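Local coordinates for protein exocyst complex component EXO70 (Saccharomyces cerevisiae, PDB 2B1E) that serves in the exocyst complex, which tethers secretory vesicles to the sites of exocytosis, and plays a role in the assembly of that complex, at residues F90-F100 / F112-L123. Residues are numbered along the deposited sequence; the frame is centred on the assembly and turned at random.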
# COMPACT_ATOMS: atom_id res chain seq x y z
N PHE A 90 -30.77 18.93 30.91
CA PHE A 90 -30.26 17.84 30.07
C PHE A 90 -29.09 18.35 29.22
O PHE A 90 -28.00 17.75 29.19
CB PHE A 90 -31.40 17.36 29.15
CG PHE A 90 -31.07 16.14 28.32
CD1 PHE A 90 -31.00 14.87 28.89
CD2 PHE A 90 -30.91 16.26 26.93
CE1 PHE A 90 -30.78 13.73 28.09
CE2 PHE A 90 -30.69 15.13 26.13
CZ PHE A 90 -30.62 13.86 26.71
N ILE A 91 -29.32 19.46 28.53
CA ILE A 91 -28.32 20.07 27.67
C ILE A 91 -27.10 20.53 28.48
O ILE A 91 -25.96 20.44 28.02
CB ILE A 91 -28.94 21.29 26.93
CG1 ILE A 91 -30.00 20.80 25.93
CG2 ILE A 91 -27.87 22.06 26.21
CD1 ILE A 91 -30.84 21.92 25.30
N SER A 92 -27.34 21.00 29.69
CA SER A 92 -26.25 21.45 30.53
C SER A 92 -25.31 20.29 30.88
O SER A 92 -24.09 20.42 30.78
CB SER A 92 -26.80 22.08 31.80
OG SER A 92 -25.74 22.47 32.64
N ILE A 93 -25.87 19.16 31.29
CA ILE A 93 -25.05 18.00 31.63
C ILE A 93 -24.24 17.56 30.42
O ILE A 93 -23.04 17.28 30.52
CB ILE A 93 -25.92 16.82 32.11
CG1 ILE A 93 -26.56 17.15 33.46
CG2 ILE A 93 -25.08 15.56 32.25
CD1 ILE A 93 -27.44 16.05 34.01
N LEU A 94 -24.90 17.50 29.26
CA LEU A 94 -24.23 17.09 28.04
C LEU A 94 -23.06 18.02 27.72
O LEU A 94 -22.03 17.58 27.20
CB LEU A 94 -25.21 17.07 26.86
CG LEU A 94 -26.27 15.96 26.87
CD1 LEU A 94 -27.22 16.13 25.69
CD2 LEU A 94 -25.59 14.61 26.81
N ASN A 95 -23.21 19.30 28.05
CA ASN A 95 -22.13 20.24 27.77
C ASN A 95 -21.13 20.41 28.91
O ASN A 95 -20.29 21.32 28.88
CB ASN A 95 -22.72 21.58 27.34
CG ASN A 95 -23.30 21.54 25.94
OD1 ASN A 95 -24.50 21.34 25.75
ND2 ASN A 95 -22.44 21.69 24.96
N SER A 96 -21.20 19.54 29.90
CA SER A 96 -20.26 19.59 31.01
C SER A 96 -18.87 19.23 30.47
O SER A 96 -17.85 19.58 31.06
CB SER A 96 -20.67 18.61 32.11
OG SER A 96 -20.76 17.29 31.60
N ILE A 97 -18.84 18.53 29.34
CA ILE A 97 -17.58 18.17 28.69
C ILE A 97 -17.33 19.23 27.62
O ILE A 97 -18.14 19.38 26.71
CB ILE A 97 -17.65 16.80 27.98
CG1 ILE A 97 -18.07 15.71 28.96
CG2 ILE A 97 -16.28 16.47 27.37
CD1 ILE A 97 -17.97 14.29 28.37
N LYS A 98 -16.21 19.95 27.73
CA LYS A 98 -15.90 21.00 26.75
C LYS A 98 -15.03 20.50 25.60
O LYS A 98 -14.29 19.52 25.74
CB LYS A 98 -15.20 22.18 27.43
CG LYS A 98 -15.81 22.64 28.74
CD LYS A 98 -17.29 23.00 28.60
CE LYS A 98 -17.85 23.47 29.94
NZ LYS A 98 -19.32 23.78 29.90
N PRO A 99 -15.11 21.17 24.44
CA PRO A 99 -14.30 20.77 23.29
C PRO A 99 -12.84 20.75 23.70
O PRO A 99 -12.40 21.56 24.52
CB PRO A 99 -14.60 21.87 22.27
CG PRO A 99 -16.01 22.26 22.60
CD PRO A 99 -15.98 22.31 24.11
N PHE A 100 -12.08 19.82 23.15
CA PHE A 100 -10.67 19.71 23.50
C PHE A 100 -9.89 19.18 22.32
O PHE A 100 -10.45 18.54 21.44
CB PHE A 100 -10.51 18.78 24.70
CG PHE A 100 -10.85 17.35 24.41
CD1 PHE A 100 -9.93 16.53 23.75
CD2 PHE A 100 -12.09 16.83 24.76
CE1 PHE A 100 -10.25 15.21 23.44
CE2 PHE A 100 -12.42 15.51 24.46
CZ PHE A 100 -11.50 14.70 23.80
N PHE A 112 -10.29 9.90 26.51
CA PHE A 112 -11.07 11.11 26.34
C PHE A 112 -11.96 11.31 27.57
O PHE A 112 -12.19 10.39 28.34
CB PHE A 112 -11.93 11.02 25.08
CG PHE A 112 -11.14 11.00 23.81
CD1 PHE A 112 -9.78 11.28 23.81
CD2 PHE A 112 -11.77 10.74 22.59
CE1 PHE A 112 -9.05 11.30 22.62
CE2 PHE A 112 -11.05 10.75 21.40
CZ PHE A 112 -9.69 11.03 21.41
N PRO A 113 -12.45 12.54 27.78
CA PRO A 113 -13.31 12.77 28.94
C PRO A 113 -14.60 11.98 28.75
O PRO A 113 -14.99 11.68 27.62
CB PRO A 113 -13.57 14.27 28.89
CG PRO A 113 -12.40 14.81 28.15
CD PRO A 113 -12.17 13.80 27.07
N TYR A 114 -15.26 11.63 29.85
CA TYR A 114 -16.52 10.90 29.76
C TYR A 114 -17.39 11.28 30.96
O TYR A 114 -16.87 11.55 32.04
CB TYR A 114 -16.27 9.39 29.78
CG TYR A 114 -17.47 8.57 29.34
CD1 TYR A 114 -17.95 8.64 28.04
CD2 TYR A 114 -18.12 7.73 30.24
CE1 TYR A 114 -19.05 7.87 27.63
CE2 TYR A 114 -19.21 6.96 29.85
CZ TYR A 114 -19.67 7.04 28.55
OH TYR A 114 -20.74 6.27 28.16
N TYR A 115 -18.71 11.32 30.76
CA TYR A 115 -19.64 11.68 31.82
C TYR A 115 -19.51 10.74 33.01
O TYR A 115 -19.22 9.56 32.86
CB TYR A 115 -21.07 11.64 31.30
CG TYR A 115 -21.30 12.55 30.11
CD1 TYR A 115 -21.24 13.94 30.24
CD2 TYR A 115 -21.57 12.02 28.85
CE1 TYR A 115 -21.45 14.78 29.15
CE2 TYR A 115 -21.78 12.85 27.75
CZ TYR A 115 -21.72 14.23 27.91
OH TYR A 115 -21.97 15.05 26.83
N GLU A 116 -19.72 11.28 34.21
CA GLU A 116 -19.64 10.44 35.40
C GLU A 116 -20.90 9.60 35.43
O GLU A 116 -21.89 9.93 34.76
CB GLU A 116 -19.53 11.30 36.67
CG GLU A 116 -20.52 12.45 36.72
CD GLU A 116 -20.28 13.37 37.91
OE1 GLU A 116 -19.12 13.77 38.15
OE2 GLU A 116 -21.27 13.71 38.60
N ASP A 117 -20.87 8.51 36.19
CA ASP A 117 -22.01 7.61 36.29
C ASP A 117 -23.30 8.32 36.71
O ASP A 117 -24.36 8.05 36.14
CB ASP A 117 -21.70 6.49 37.30
CG ASP A 117 -20.76 5.44 36.73
OD1 ASP A 117 -20.11 5.69 35.69
OD2 ASP A 117 -20.68 4.35 37.33
N GLN A 118 -23.21 9.21 37.69
CA GLN A 118 -24.40 9.92 38.13
C GLN A 118 -24.99 10.79 37.01
O GLN A 118 -26.21 10.92 36.90
CB GLN A 118 -24.09 10.77 39.37
CG GLN A 118 -23.55 9.97 40.55
CD GLN A 118 -22.02 9.89 40.58
OE1 GLN A 118 -21.35 9.97 39.54
NE2 GLN A 118 -21.46 9.73 41.77
N GLN A 119 -24.13 11.37 36.17
CA GLN A 119 -24.62 12.20 35.07
C GLN A 119 -25.31 11.28 34.05
O GLN A 119 -26.37 11.62 33.52
CB GLN A 119 -23.47 12.96 34.39
CG GLN A 119 -22.82 14.05 35.26
CD GLN A 119 -21.67 14.73 34.55
OE1 GLN A 119 -20.82 14.07 33.95
NE2 GLN A 119 -21.62 16.06 34.62
N LEU A 120 -24.72 10.11 33.79
CA LEU A 120 -25.32 9.16 32.86
C LEU A 120 -26.71 8.79 33.39
O LEU A 120 -27.67 8.68 32.62
CB LEU A 120 -24.43 7.91 32.73
CG LEU A 120 -23.08 8.14 32.05
CD1 LEU A 120 -22.21 6.91 32.20
CD2 LEU A 120 -23.29 8.47 30.57
N GLY A 121 -26.79 8.62 34.70
CA GLY A 121 -28.07 8.29 35.32
C GLY A 121 -29.11 9.36 35.03
O GLY A 121 -30.23 9.04 34.62
N ALA A 122 -28.74 10.62 35.25
CA ALA A 122 -29.64 11.75 35.01
C ALA A 122 -30.04 11.87 33.54
O ALA A 122 -31.19 12.14 33.21
CB ALA A 122 -28.98 13.06 35.47
N LEU A 123 -29.07 11.69 32.65
CA LEU A 123 -29.34 11.77 31.22
C LEU A 123 -30.37 10.71 30.85
O LEU A 123 -31.36 11.01 30.17
CB LEU A 123 -28.04 11.58 30.43
CG LEU A 123 -27.04 12.74 30.50
CD1 LEU A 123 -25.68 12.31 29.98
CD2 LEU A 123 -27.59 13.94 29.71
O HOH W 1 -18.62 15.64 32.59
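Tyr-115 reaches the C-terminal end of helix 66-94 and gives its hydroxyl proton to Leu-94 O: OH to O is 2.6 Å, in the carbonyl plane and on a lone pair. The same OH is also bonded to Arg-147 of helix 136-155. Ile-93 O, one residue back, is satisfied within its own segment by Ser-96, through N and through OG at 2.5 Å. With OG lodged between its own backbone N and carbonyl carbon (chi1 57°), Ser-96 reaches back to Ile-93 O, and the same OG takes a weak bond from Gln-119 NE2 (3.4 Å, 127° at the hydrogen). A water donates to both Ser-96 OG and Gln-119 OE1, and OE1 accepts the backbone N-H of Glu-116, the N-cap residue, at 3.0 Å. Ile-97 CD1 sits over one face of the Tyr-115 ring, 3.7 Å from its centroid. A phenylalanine in place of Tyr-115 would probably leave Leu-94 O and Arg-147 each without this mate. On the helix side Ile-93 and Leu-94 pack on Leu-123; at the loop end the edge of Phe-100 meets the face of Phe-112. Helical stretches 90-94 and 117-123 run roughly antiparallel (149°), typical of the helical bundles stacked end to end in the elongated Exo70 rod.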